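Local coordinates for DUF2235 domain-containing protein (Pseudomonas aeruginosa, PDB 4O5P) that is a type VI secretion phospholipase effector, Tle1, that probably hydrolyses membrane phospholipids through an alpha/beta-hydrolase catalytic domain, at residues 461-466 / 473-478; 110-115 / 157-162; 752-757 / 806-811; 517-522 / 534-539. All blocks are in the same frame, centred on the assembly; numbering follows the deposited sequence.

Contact 1. Residues 461-466 / 473-478; sequences QAQAKA and IRRETA
Arg475 of helix 469-487 reaches across to Gln463 and Lys465, at the end of helix 451-463 and in the loop after it, closing the short connection between these consecutive helices of the Tle1-like C-terminal region. Its CB-CG bond leaves anti to the backbone N (chi1 -171°), and the chain runs extended to NE. Arg475 CD lies 3.9 Å from Lys465 CD. The same lysine methylene, Lys465 CD, sits 3.4 Å from Arg475 NE, above one guanidinium face and displaced toward its rim; the two chains cross at about a right angle. NH1 has three partners: Gln463 OE1 at 3.2 Å, approached from above that carbonyl plane, Gln463 O at 3.1 Å (weak), and a water in the guanidinium plane that also links Lys465 N and Glu476 OE2. A second water joins NH2 to Gln463 O. The amide and guanidinium planes are inclined by only 17°. Gln463 NE2 gives a straighter bond, 161° at the hydrogen, to the syn lone pair of Glu476 OE2, 3.1 Å away; Arg633 also binds Gln463 OE1, and His338 and Trp460 hold Glu476 OE1. Gln463 thus bridges two oppositely charged neighbours of one helix. Lys465 NZ lies 3.5 Å from Arg475 NH2, and Arg633 is a further positive charge nearby, a crowding that Glu476 and the waters may partly offset.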
loop_
_atom_site.group_PDB
_atom_site.type_symbol
_atom_site.label_atom_id
_atom_site.label_comp_id
_atom_site.label_asym_id
_atom_site.label_seq_id
_atom_site.Cartn_x
_atom_site.Cartn_y
_atom_site.Cartn_z
ATOM N N GLN A 461 -12.758 5.686 19.970
ATOM C CA GLN A 461 -11.472 5.676 20.641
ATOM C C GLN A 461 -11.628 5.265 22.094
ATOM O O GLN A 461 -10.813 4.507 22.630
ATOM C CB GLN A 461 -10.826 7.050 20.550
ATOM C CG GLN A 461 -9.357 7.066 20.928
ATOM C CD GLN A 461 -9.118 7.092 22.426
ATOM O OE1 GLN A 461 -9.948 7.584 23.196
ATOM N NE2 GLN A 461 -7.976 6.557 22.850
ATOM N N ALA A 462 -12.695 5.757 22.714
ATOM C CA ALA A 462 -12.964 5.491 24.119
ATOM C C ALA A 462 -13.425 4.060 24.403
ATOM O O ALA A 462 -13.136 3.541 25.485
ATOM C CB ALA A 462 -13.961 6.515 24.679
ATOM N N GLN A 463 -14.138 3.418 23.474
ATOM C CA GLN A 463 -14.537 2.018 23.731
ATOM C C GLN A 463 -13.442 1.004 23.423
ATOM O O GLN A 463 -13.505 -0.153 23.852
ATOM C CB GLN A 463 -15.787 1.628 22.937
ATOM C CG GLN A 463 -15.610 1.687 21.412
ATOM C CD GLN A 463 -15.009 0.426 20.813
ATOM O OE1 GLN A 463 -15.304 -0.700 21.240
ATOM N NE2 GLN A 463 -14.155 0.612 19.805
ATOM N N ALA A 464 -12.457 1.429 22.642
ATOM C CA ALA A 464 -11.422 0.521 22.195
ATOM C C ALA A 464 -10.567 0.102 23.379
ATOM O O ALA A 464 -10.300 0.910 24.281
ATOM C CB ALA A 464 -10.572 1.185 21.121
ATOM N N LYS A 465 -10.130 -1.156 23.364
ATOM C CA LYS A 465 -9.364 -1.714 24.474
ATOM C C LYS A 465 -7.913 -1.955 24.094
ATOM O O LYS A 465 -7.602 -2.443 23.001
ATOM C CB LYS A 465 -9.998 -3.010 24.997
ATOM C CG LYS A 465 -11.145 -2.798 25.994
ATOM C CD LYS A 465 -11.921 -4.101 26.259
ATOM C CE LYS A 465 -13.110 -3.849 27.193
ATOM N NZ LYS A 465 -14.142 -4.939 27.158
ATOM N N ALA A 466 -7.029 -1.610 25.024
ATOM C CA ALA A 466 -5.598 -1.813 24.852
ATOM C C ALA A 466 -5.259 -3.290 24.689
ATOM O O ALA A 466 -5.865 -4.159 25.326
ATOM C CB ALA A 466 -4.845 -1.233 26.047
ATOM N N ILE A 473 -7.352 -6.471 16.766
ATOM C CA ILE A 473 -8.005 -6.920 15.542
ATOM C C ILE A 473 -9.151 -7.892 15.839
ATOM O O ILE A 473 -10.225 -7.790 15.229
ATOM C CB ILE A 473 -6.989 -7.522 14.542
ATOM C CG1 ILE A 473 -6.099 -6.416 13.997
ATOM C CG2 ILE A 473 -7.695 -8.255 13.378
ATOM C CD1 ILE A 473 -5.121 -6.896 12.969
ATOM N N ARG A 474 -8.931 -8.830 16.756
ATOM C CA ARG A 474 -9.991 -9.761 17.142
ATOM C C ARG A 474 -11.223 -8.978 17.608
ATOM O O ARG A 474 -12.347 -9.187 17.111
ATOM C CB ARG A 474 -9.514 -10.706 18.267
ATOM C CG ARG A 474 -10.647 -11.536 18.881
ATOM C CD ARG A 474 -10.253 -12.426 20.067
ATOM N NE ARG A 474 -11.416 -13.238 20.462
ATOM C CZ ARG A 474 -11.487 -14.013 21.546
ATOM N NH1 ARG A 474 -10.467 -14.109 22.397
ATOM N NH2 ARG A 474 -12.598 -14.693 21.786
ATOM N N ARG A 475 -11.004 -8.050 18.534
ATOM C CA ARG A 475 -12.124 -7.326 19.134
ATOM C C ARG A 475 -12.805 -6.327 18.179
ATOM O O ARG A 475 -14.031 -6.237 18.147
ATOM C CB ARG A 475 -11.689 -6.659 20.459
ATOM C CG ARG A 475 -12.864 -6.068 21.259
ATOM C CD ARG A 475 -12.439 -5.564 22.648
ATOM N NE ARG A 475 -13.591 -5.099 23.420
ATOM C CZ ARG A 475 -14.081 -3.861 23.357
ATOM N NH1 ARG A 475 -13.518 -2.971 22.556
ATOM N NH2 ARG A 475 -15.137 -3.505 24.087
ATOM N N GLU A 476 -12.021 -5.613 17.370
ATOM C CA GLU A 476 -12.588 -4.666 16.408
ATOM C C GLU A 476 -13.317 -5.378 15.270
ATOM O O GLU A 476 -14.326 -4.872 14.743
ATOM C CB GLU A 476 -11.495 -3.721 15.875
ATOM C CG GLU A 476 -11.044 -2.735 16.945
ATOM C CD GLU A 476 -12.198 -1.866 17.418
ATOM O OE1 GLU A 476 -13.054 -1.490 16.563
ATOM O OE2 GLU A 476 -12.239 -1.538 18.633
ATOM N N THR A 477 -12.838 -6.574 14.930
ATOM C CA THR A 477 -13.501 -7.374 13.893
ATOM C C THR A 477 -14.842 -7.751 14.461
ATOM O O THR A 477 -15.851 -7.675 13.759
ATOM C CB THR A 477 -12.736 -8.637 13.526
ATOM O OG1 THR A 477 -11.443 -8.275 13.011
ATOM C CG2 THR A 477 -13.493 -9.408 12.410
ATOM N N ALA A 478 -14.838 -8.128 15.743
ATOM C CA ALA A 478 -16.083 -8.469 16.440
ATOM C C ALA A 478 -17.062 -7.297 16.468
ATOM O O ALA A 478 -18.268 -7.496 16.315
ATOM C CB ALA A 478 -15.793 -8.957 17.852
HETATM O O HOH W 1 -16.106 -1.228 25.536
HETATM O O HOH W 2 -11.250 -2.646 20.865
#

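Contact 2. Residues 110-115 / 157-162; sequences GIFKYY and LFYTLL
With CG anti to its carbonyl carbon (chi1 -65°), Phe112 sends its ring from strand 111-116 toward helix 139-162; Tyr159, with CG anti to the backbone N (chi1 -173°), points back to it. This is strand-to-helix packing in the alpha/beta-hydrolase core. Strand 111-116 pairs in parallel with strand 62-71 of the mixed sheet, as the backbone bonds of Phe112 to His66 and Thr68 attest, and the helix lies against one side of that sheet. Across the contact, Phe112 CE2 is 4.0 Å from Tyr159 CD1, which lies near the plane of the phenylalanine ring, at its edge. The two side chains cross obliquely, and the tyrosine CB also comes within 4.0 Å of Phe112 CE2. No hydrogen bond crosses between the segments; the contact is van der Waals, carbon against carbon for the two aromatic residues, with a threonine hydroxyl beside the phenylalanine. Ala156 and Ile65 also touch Phe112, and Asn107 of helix 104-108 touches both aromatic side chains, so the interface extends to a second helix. At the N-terminal end of the strand, Gly110 closes helix 104-108 in a Schellman motif, with the positive phi (96°) expected there. The third participant is Thr160, whose hydroxyl bonds back to the Ala156 carbonyl one turn earlier in its own helix; that same Thr160 OG1 lies 3.6 Å from both Phe112 CE1 and Phe112 CZ.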
loop_
_atom_site.group_PDB
_atom_site.type_symbol
_atom_site.label_atom_id
_atom_site.label_comp_id
_atom_site.label_asym_id
_atom_site.label_seq_id
_atom_site.Cartn_x
_atom_site.Cartn_y
_atom_site.Cartn_z
ATOM N N GLY A 110 16.610 25.323 -0.364
ATOM C CA GLY A 110 16.975 24.013 0.152
ATOM C C GLY A 110 15.829 23.091 0.535
ATOM O O GLY A 110 16.050 21.992 1.059
ATOM N N ILE A 111 14.602 23.533 0.288
ATOM C CA ILE A 111 13.447 22.698 0.564
ATOM C C ILE A 111 12.823 22.223 -0.744
ATOM O O ILE A 111 12.512 23.039 -1.620
ATOM C CB ILE A 111 12.407 23.444 1.419
ATOM C CG1 ILE A 111 13.034 23.898 2.733
ATOM C CG2 ILE A 111 11.207 22.544 1.705
ATOM C CD1 ILE A 111 12.079 24.675 3.621
ATOM N N PHE A 112 12.646 20.902 -0.858
ATOM C CA PHE A 112 12.113 20.253 -2.061
ATOM C C PHE A 112 10.971 19.321 -1.667
ATOM O O PHE A 112 10.964 18.786 -0.557
ATOM C CB PHE A 112 13.200 19.392 -2.714
ATOM C CG PHE A 112 14.365 20.172 -3.231
ATOM C CD1 PHE A 112 15.402 20.547 -2.385
ATOM C CD2 PHE A 112 14.434 20.518 -4.576
ATOM C CE1 PHE A 112 16.485 21.284 -2.876
ATOM C CE2 PHE A 112 15.505 21.242 -5.066
ATOM C CZ PHE A 112 16.529 21.629 -4.222
ATOM N N LYS A 113 10.009 19.120 -2.566
ATOM C CA LYS A 113 8.988 18.092 -2.341
ATOM C C LYS A 113 8.692 17.314 -3.623
ATOM O O LYS A 113 8.768 17.863 -4.738
ATOM C CB LYS A 113 7.708 18.673 -1.711
ATOM C CG LYS A 113 6.756 19.377 -2.661
ATOM C CD LYS A 113 5.649 20.065 -1.860
ATOM C CE LYS A 113 4.549 20.626 -2.754
ATOM N NZ LYS A 113 3.496 21.342 -1.953
ATOM N N TYR A 114 8.381 16.029 -3.454
ATOM C CA TYR A 114 8.167 15.134 -4.575
ATOM C C TYR A 114 6.962 14.248 -4.299
ATOM O O TYR A 114 6.764 13.792 -3.162
ATOM C CB TYR A 114 9.403 14.263 -4.798
ATOM C CG TYR A 114 10.657 15.044 -5.132
ATOM C CD1 TYR A 114 10.916 15.452 -6.431
ATOM C CD2 TYR A 114 11.587 15.359 -4.146
ATOM C CE1 TYR A 114 12.074 16.157 -6.751
ATOM C CE2 TYR A 114 12.737 16.068 -4.445
ATOM C CZ TYR A 114 12.974 16.464 -5.753
ATOM O OH TYR A 114 14.120 17.160 -6.056
ATOM N N TYR A 115 6.157 14.012 -5.329
ATOM C CA TYR A 115 4.976 13.164 -5.196
ATOM C C TYR A 115 5.076 11.990 -6.139
ATOM O O TYR A 115 5.378 12.159 -7.315
ATOM C CB TYR A 115 3.693 13.947 -5.517
ATOM C CG TYR A 115 2.478 13.048 -5.652
ATOM C CD1 TYR A 115 1.802 12.578 -4.525
ATOM C CD2 TYR A 115 2.026 12.639 -6.905
ATOM C CE1 TYR A 115 0.699 11.739 -4.644
ATOM C CE2 TYR A 115 0.934 11.801 -7.034
ATOM C CZ TYR A 115 0.280 11.352 -5.907
ATOM O OH TYR A 115 -0.816 10.535 -6.038
ATOM N N LEU A 157 19.823 17.267 -4.959
ATOM C CA LEU A 157 21.215 17.721 -4.807
ATOM C C LEU A 157 21.691 18.430 -6.077
ATOM O O LEU A 157 22.291 19.499 -6.015
ATOM C CB LEU A 157 22.143 16.545 -4.471
ATOM C CG LEU A 157 23.533 16.862 -3.911
ATOM C CD1 LEU A 157 23.446 17.899 -2.793
ATOM C CD2 LEU A 157 24.226 15.606 -3.404
ATOM N N PHE A 158 21.402 17.812 -7.220
ATOM C CA PHE A 158 21.776 18.305 -8.536
ATOM C C PHE A 158 21.292 19.729 -8.724
ATOM O O PHE A 158 22.034 20.579 -9.213
ATOM C CB PHE A 158 21.146 17.399 -9.595
ATOM C CG PHE A 158 21.687 17.587 -10.984
ATOM C CD1 PHE A 158 22.894 17.010 -11.356
ATOM C CD2 PHE A 158 20.961 18.295 -11.937
ATOM C CE1 PHE A 158 23.392 17.164 -12.637
ATOM C CE2 PHE A 158 21.451 18.455 -13.234
ATOM C CZ PHE A 158 22.669 17.885 -13.583
ATOM N N TYR A 159 20.052 20.001 -8.328
ATOM C CA TYR A 159 19.530 21.360 -8.433
ATOM C C TYR A 159 20.206 22.256 -7.423
ATOM O O TYR A 159 20.485 23.424 -7.712
ATOM C CB TYR A 159 18.017 21.415 -8.212
ATOM C CG TYR A 159 17.421 22.791 -8.480
ATOM C CD1 TYR A 159 17.370 23.763 -7.483
ATOM C CD2 TYR A 159 16.916 23.111 -9.731
ATOM C CE1 TYR A 159 16.831 25.013 -7.735
ATOM C CE2 TYR A 159 16.378 24.346 -9.991
ATOM C CZ TYR A 159 16.337 25.293 -8.991
ATOM O OH TYR A 159 15.797 26.527 -9.254
ATOM N N THR A 160 20.452 21.718 -6.234
ATOM C CA THR A 160 21.092 22.507 -5.195
ATOM C C THR A 160 22.428 23.057 -5.690
ATOM O O THR A 160 22.711 24.241 -5.525
ATOM C CB THR A 160 21.283 21.702 -3.908
ATOM O OG1 THR A 160 19.998 21.298 -3.405
ATOM C CG2 THR A 160 21.967 22.549 -2.859
ATOM N N LEU A 161 23.219 22.208 -6.340
ATOM C CA LEU A 161 24.574 22.583 -6.759
ATOM C C LEU A 161 24.645 23.267 -8.124
ATOM O O LEU A 161 25.363 24.253 -8.289
ATOM C CB LEU A 161 25.486 21.352 -6.745
ATOM C CG LEU A 161 25.615 20.680 -5.375
ATOM C CD1 LEU A 161 26.322 19.327 -5.450
ATOM C CD2 LEU A 161 26.343 21.591 -4.413
ATOM N N LEU A 162 23.894 22.760 -9.097
ATOM C CA LEU A 162 24.049 23.201 -10.481
ATOM C C LEU A 162 22.893 24.026 -11.054
ATOM O O LEU A 162 22.951 24.442 -12.216
ATOM C CB LEU A 162 24.298 21.991 -11.379
ATOM C CG LEU A 162 25.709 21.418 -11.309
ATOM C CD1 LEU A 162 25.676 19.891 -11.310
ATOM C CD2 LEU A 162 26.526 21.945 -12.482
#

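Contact 3. Residues 752-757 / 806-811; sequences AFDPLT and QQVLLA
A turn leaving edge strand 749-753 of a three-stranded antiparallel sheet packs here against helix 803-814, near the end of the modelled chain. Within the turn, the Asp754 carboxylate folds back over the residues that follow it: OD1 accepts a weak bond from Leu756 N at 3.3 Å, with 154° at the hydrogen, in the manner of an Asx turn. A similarly weak bond from Thr757 N to OD2 is less certain, because the modelled position of OD2 is doubtful. The more secure evidence for packing comes from carbon atoms. Asp754 CB lies 3.8 Å from Val808 CG1, the two side chains approaching from opposite directions. The valine's other methyl, Val808 CG2, is 3.6 Å from Thr757 CG2, where the side chains cross at about a right angle. Val808 therefore presents both branches to the turn: CG1, anti to its own backbone N (chi1 173°), faces the aspartate, while CG2 meets the threonine methyl and also borders Asp754 CB. One helical turn further on, the Ala811 and Leu756 side chains meet through CB atoms 4.2 Å apart. Leu756 CD1 also reaches Ala811 O at 4.0 Å, a van der Waals contact with the helix backbone. No hydrogen bond joins the two segments; the contact is van der Waals packing. Around this patch, Ile759 of a loop and Leu795 of helix 795-798 touch Val808, while Gln812 touches both Asp754 and Leu756. Phe753 pairs through its backbone with Gly717 of strand 715-723, placing the turn at the border between the small sheet and the C-terminal helices.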
loop_
_atom_site.group_PDB
_atom_site.type_symbol
_atom_site.label_atom_id
_atom_site.label_comp_id
_atom_site.label_asym_id
_atom_site.label_seq_id
_atom_site.Cartn_x
_atom_site.Cartn_y
_atom_site.Cartn_z
ATOM N N ALA A 752 -1.496 -29.227 -11.177
ATOM C CA ALA A 752 -1.156 -28.059 -11.978
ATOM C C ALA A 752 -1.301 -28.340 -13.462
ATOM O O ALA A 752 -1.096 -29.475 -13.915
ATOM C CB ALA A 752 0.269 -27.595 -11.671
ATOM N N PHE A 753 -1.641 -27.301 -14.218
ATOM C CA PHE A 753 -1.733 -27.433 -15.667
ATOM C C PHE A 753 -1.296 -26.148 -16.367
ATOM O O PHE A 753 -1.221 -25.082 -15.757
ATOM C CB PHE A 753 -3.164 -27.813 -16.073
ATOM C CG PHE A 753 -4.212 -26.865 -15.563
ATOM C CD1 PHE A 753 -4.766 -27.037 -14.304
ATOM C CD2 PHE A 753 -4.642 -25.802 -16.342
ATOM C CE1 PHE A 753 -5.728 -26.166 -13.831
ATOM C CE2 PHE A 753 -5.610 -24.931 -15.881
ATOM C CZ PHE A 753 -6.147 -25.103 -14.625
ATOM N N ASP A 754 -0.990 -26.255 -17.651
ATOM C CA ASP A 754 -0.762 -25.086 -18.483
ATOM C C ASP A 754 -2.119 -24.470 -18.840
ATOM O O ASP A 754 -3.001 -25.172 -19.343
ATOM C CB ASP A 754 -0.015 -25.519 -19.748
ATOM C CG ASP A 754 0.119 -24.415 -20.760
ATOM O OD1 ASP A 754 0.176 -23.241 -20.352
ATOM O OD2 ASP A 754 0.192 -24.716 -21.977
ATOM N N PRO A 755 -2.302 -23.163 -18.574
ATOM C CA PRO A 755 -3.581 -22.500 -18.874
ATOM C C PRO A 755 -3.874 -22.433 -20.380
ATOM O O PRO A 755 -5.034 -22.481 -20.788
ATOM C CB PRO A 755 -3.369 -21.080 -18.338
ATOM C CG PRO A 755 -2.302 -21.198 -17.323
ATOM C CD PRO A 755 -1.388 -22.280 -17.824
ATOM N N LEU A 756 -2.830 -22.301 -21.191
ATOM C CA LEU A 756 -3.012 -22.153 -22.634
ATOM C C LEU A 756 -3.517 -23.423 -23.318
ATOM O O LEU A 756 -4.377 -23.356 -24.194
ATOM C CB LEU A 756 -1.719 -21.686 -23.302
ATOM C CG LEU A 756 -1.145 -20.363 -22.786
ATOM C CD1 LEU A 756 -0.092 -19.845 -23.750
ATOM C CD2 LEU A 756 -2.248 -19.345 -22.601
ATOM N N THR A 757 -2.972 -24.569 -22.928
ATOM C CA THR A 757 -3.286 -25.821 -23.601
ATOM C C THR A 757 -4.143 -26.764 -22.755
ATOM O O THR A 757 -4.771 -27.675 -23.291
ATOM C CB THR A 757 -2.008 -26.553 -23.973
ATOM O OG1 THR A 757 -2.315 -27.687 -24.790
ATOM C CG2 THR A 757 -1.350 -27.026 -22.740
ATOM N N GLN A 806 6.011 -30.566 -24.948
ATOM C CA GLN A 806 6.397 -29.930 -26.210
ATOM C C GLN A 806 5.233 -29.114 -26.761
ATOM O O GLN A 806 5.431 -28.003 -27.261
ATOM C CB GLN A 806 6.872 -30.953 -27.242
ATOM C CG GLN A 806 8.194 -31.626 -26.910
ATOM C CD GLN A 806 8.492 -32.790 -27.842
ATOM O OE1 GLN A 806 8.141 -32.764 -29.029
ATOM N NE2 GLN A 806 9.128 -33.828 -27.302
ATOM N N GLN A 807 4.015 -29.639 -26.661
ATOM C CA GLN A 807 2.874 -28.795 -27.058
ATOM C C GLN A 807 2.732 -27.552 -26.174
ATOM O O GLN A 807 2.540 -26.423 -26.682
ATOM C CB GLN A 807 1.568 -29.583 -27.092
ATOM C CG GLN A 807 1.189 -30.052 -28.497
ATOM C CD GLN A 807 0.181 -31.170 -28.469
ATOM O OE1 GLN A 807 -0.214 -31.628 -27.397
ATOM N NE2 GLN A 807 -0.243 -31.625 -29.647
ATOM N N VAL A 808 2.827 -27.755 -24.860
ATOM C CA VAL A 808 2.830 -26.608 -23.939
ATOM C C VAL A 808 3.836 -25.550 -24.391
ATOM O O VAL A 808 3.510 -24.368 -24.482
ATOM C CB VAL A 808 3.160 -27.035 -22.497
ATOM C CG1 VAL A 808 3.333 -25.817 -21.594
ATOM C CG2 VAL A 808 2.079 -27.967 -21.958
ATOM N N LEU A 809 5.044 -26.009 -24.705
ATOM C CA LEU A 809 6.161 -25.166 -25.108
ATOM C C LEU A 809 5.916 -24.439 -26.417
ATOM O O LEU A 809 6.290 -23.283 -26.558
ATOM C CB LEU A 809 7.449 -25.992 -25.200
ATOM C CG LEU A 809 8.646 -25.310 -25.873
ATOM C CD1 LEU A 809 9.132 -24.118 -25.065
ATOM C CD2 LEU A 809 9.769 -26.310 -26.095
ATOM N N LEU A 810 5.309 -25.119 -27.381
ATOM C CA LEU A 810 4.927 -24.462 -28.625
ATOM C C LEU A 810 3.981 -23.283 -28.337
ATOM O O LEU A 810 4.192 -22.151 -28.828
ATOM C CB LEU A 810 4.264 -25.479 -29.560
ATOM C CG LEU A 810 3.657 -24.905 -30.831
ATOM C CD1 LEU A 810 4.748 -24.232 -31.637
ATOM C CD2 LEU A 810 2.977 -26.001 -31.633
ATOM N N ALA A 811 2.964 -23.538 -27.511
ATOM C CA ALA A 811 2.010 -22.476 -27.155
ATOM C C ALA A 811 2.681 -21.301 -26.435
ATOM O O ALA A 811 2.502 -20.134 -26.813
ATOM C CB ALA A 811 0.875 -23.033 -26.308
#

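Contact 4. Residues 517-522 / 534-539; sequences HKRRSR and PPMSAA
Arg519 of helix 507-528 grips the Pro534 carbonyl and lies under the side chain of Met536, a selenomethionine in this crystal. The contact spans the connection between consecutive helices 507-528 and 538-550 of the Tle1-like C-terminal region, Arg519 bonding to the loop just before the second helix. Two guanidinium nitrogens share Pro534 O: Arg519 NH2 donates at 3.3 Å with 156° at the hydrogen, and NH1 adds a weak bond at 3.4 Å. The oxygen sits in the guanidinium plane, at its edge, so the group presents a forked N-H edge to a single acceptor; relative to the proline, the NH2 donor stands 38° out of the carbonyl plane. Over one guanidinium face comes Met536 CG, above its centre and 3.6 Å from Arg519 CZ. Further out, Glu523, one turn along the same helix, forms a salt bridge with Arg519 NE. This bridge and the bonds to Pro534 O together probably restrain the rotation of the guanidinium. Trp544 of helix 538-550 touches both Arg519 and Met536, tying the contact to the next helix. Where that helix starts, the side chain of Ser537, at the N-cap, caps a backbone N of the first turn, while Glu540 OE1 accepts from Ser537 N, consistent with a capping box. The bend at chi2 (62°) leaves Arg519 CG beside the selenium, 4.0 Å from Met536 SE.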
loop_
_atom_site.group_PDB
_atom_site.type_symbol
_atom_site.label_atom_id
_atom_site.label_comp_id
_atom_site.label_asym_id
_atom_site.label_seq_id
_atom_site.Cartn_x
_atom_site.Cartn_y
_atom_site.Cartn_z
ATOM N N HIS A 517 -13.490 5.748 -22.221
ATOM C CA HIS A 517 -12.268 5.620 -21.439
ATOM C C HIS A 517 -11.313 4.673 -22.141
ATOM O O HIS A 517 -10.149 4.996 -22.322
ATOM C CB HIS A 517 -12.594 5.102 -20.032
ATOM C CG HIS A 517 -11.445 5.165 -19.068
ATOM N ND1 HIS A 517 -10.590 4.101 -18.859
ATOM C CD2 HIS A 517 -11.026 6.153 -18.242
ATOM C CE1 HIS A 517 -9.683 4.439 -17.957
ATOM N NE2 HIS A 517 -9.928 5.676 -17.561
ATOM N N LYS A 518 -11.825 3.512 -22.541
ATOM C CA LYS A 518 -11.048 2.476 -23.221
ATOM C C LYS A 518 -10.312 3.068 -24.418
ATOM O O LYS A 518 -9.064 3.035 -24.486
ATOM C CB LYS A 518 -11.980 1.340 -23.663
ATOM C CG LYS A 518 -11.288 0.013 -23.991
ATOM C CD LYS A 518 -12.291 -1.107 -24.345
ATOM C CE LYS A 518 -13.029 -1.667 -23.116
ATOM N NZ LYS A 518 -14.279 -0.933 -22.710
ATOM N N ARG A 519 -11.085 3.645 -25.339
ATOM C CA ARG A 519 -10.494 4.277 -26.524
ATOM C C ARG A 519 -9.458 5.360 -26.167
ATOM O O ARG A 519 -8.326 5.341 -26.673
ATOM C CB ARG A 519 -11.588 4.847 -27.433
ATOM C CG ARG A 519 -11.068 5.551 -28.665
ATOM C CD ARG A 519 -10.281 4.613 -29.579
ATOM N NE ARG A 519 -9.528 5.372 -30.575
ATOM C CZ ARG A 519 -8.895 4.849 -31.624
ATOM N NH1 ARG A 519 -8.912 3.542 -31.842
ATOM N NH2 ARG A 519 -8.244 5.650 -32.463
ATOM N N ARG A 520 -9.841 6.280 -25.284
ATOM C CA ARG A 520 -8.978 7.409 -24.929
ATOM C C ARG A 520 -7.649 6.944 -24.314
ATOM O O ARG A 520 -6.579 7.536 -24.556
ATOM C CB ARG A 520 -9.720 8.338 -23.971
ATOM C CG ARG A 520 -9.082 9.696 -23.803
ATOM C CD ARG A 520 -8.950 10.393 -25.144
ATOM N NE ARG A 520 -9.712 11.638 -25.192
ATOM C CZ ARG A 520 -10.447 12.013 -26.230
ATOM N NH1 ARG A 520 -11.111 13.164 -26.201
ATOM N NH2 ARG A 520 -10.508 11.235 -27.305
ATOM N N SER A 521 -7.728 5.869 -23.536
ATOM C CA SER A 521 -6.570 5.306 -22.855
ATOM C C SER A 521 -5.634 4.658 -23.858
ATOM O O SER A 521 -4.426 4.885 -23.816
ATOM C CB SER A 521 -7.007 4.277 -21.810
ATOM O OG SER A 521 -5.877 3.687 -21.182
ATOM N N ARG A 522 -6.184 3.852 -24.764
ATOM C CA ARG A 522 -5.339 3.246 -25.792
ATOM C C ARG A 522 -4.654 4.313 -26.661
ATOM O O ARG A 522 -3.487 4.156 -27.056
ATOM C CB ARG A 522 -6.145 2.266 -26.648
ATOM C CG ARG A 522 -6.574 0.994 -25.919
ATOM C CD ARG A 522 -7.649 0.244 -26.705
ATOM N NE ARG A 522 -8.157 -0.912 -25.969
ATOM C CZ ARG A 522 -7.896 -2.180 -26.282
ATOM N NH1 ARG A 522 -7.139 -2.469 -27.335
ATOM N NH2 ARG A 522 -8.403 -3.161 -25.544
ATOM N N PRO A 534 -4.440 2.906 -34.835
ATOM C CA PRO A 534 -5.135 3.230 -36.083
ATOM C C PRO A 534 -6.473 3.900 -35.752
ATOM O O PRO A 534 -7.060 3.588 -34.711
ATOM C CB PRO A 534 -5.357 1.856 -36.728
ATOM C CG PRO A 534 -5.352 0.890 -35.584
ATOM C CD PRO A 534 -4.391 1.455 -34.574
ATOM N N PRO A 535 -6.930 4.839 -36.602
ATOM C CA PRO A 535 -8.221 5.508 -36.374
ATOM C C PRO A 535 -9.380 4.534 -36.174
ATOM O O PRO A 535 -9.281 3.351 -36.534
ATOM C CB PRO A 535 -8.431 6.336 -37.656
ATOM C CG PRO A 535 -7.328 5.918 -38.615
ATOM C CD PRO A 535 -6.213 5.416 -37.754
HETATM N N MSE A 536 -10.468 5.029 -35.588
HETATM C CA MSE A 536 -11.659 4.215 -35.371
HETATM C C MSE A 536 -12.335 3.847 -36.693
HETATM O O MSE A 536 -12.487 4.690 -37.590
HETATM C CB MSE A 536 -12.658 4.940 -34.454
HETATM C CG MSE A 536 -12.194 5.078 -33.004
HETATM SE SE MSE A 536 -13.510 5.966 -31.864
HETATM C CE MSE A 536 -12.954 7.805 -32.202
ATOM N N SER A 537 -12.732 2.582 -36.810
ATOM C CA SER A 537 -13.581 2.142 -37.905
ATOM C C SER A 537 -14.879 2.946 -37.877
ATOM O O SER A 537 -15.185 3.603 -36.874
ATOM C CB SER A 537 -13.906 0.658 -37.740
ATOM O OG SER A 537 -14.908 0.467 -36.752
ATOM N N ALA A 538 -15.651 2.890 -38.959
ATOM C CA ALA A 538 -16.937 3.595 -39.015
ATOM C C ALA A 538 -17.823 3.242 -37.811
ATOM O O ALA A 538 -18.321 4.131 -37.098
ATOM C CB ALA A 538 -17.657 3.282 -40.334
ATOM N N ALA A 539 -17.994 1.942 -37.575
ATOM C CA ALA A 539 -18.783 1.462 -36.430
ATOM C C ALA A 539 -18.287 2.016 -35.079
ATOM O O ALA A 539 -19.085 2.469 -34.243
ATOM C CB ALA A 539 -18.803 -0.054 -36.403
#

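In the fold
The four contacts follow one another along the chain without nesting, and none touches another. Contact 2 belongs to the large mixed sheet, which also contains strand 225-236. That strand leads into what looks like a GxSxG nucleophile elbow at Ser237, whose geometry with His379 and Asp281 is consistent with a catalytic triad; none of these residues takes part in the contacts. Contacts 1 and 4 both belong to the Tle1-like C-terminal region but lie on opposite sides of the chain's centre, with centres 51 Å apart, although helices 469-487 and 507-528 are consecutive. The smallest gap is between contacts 2 and 4, about 15 Å between nearest atoms, whereas contacts 3 and 4 have the nearest centres, 33 Å apart.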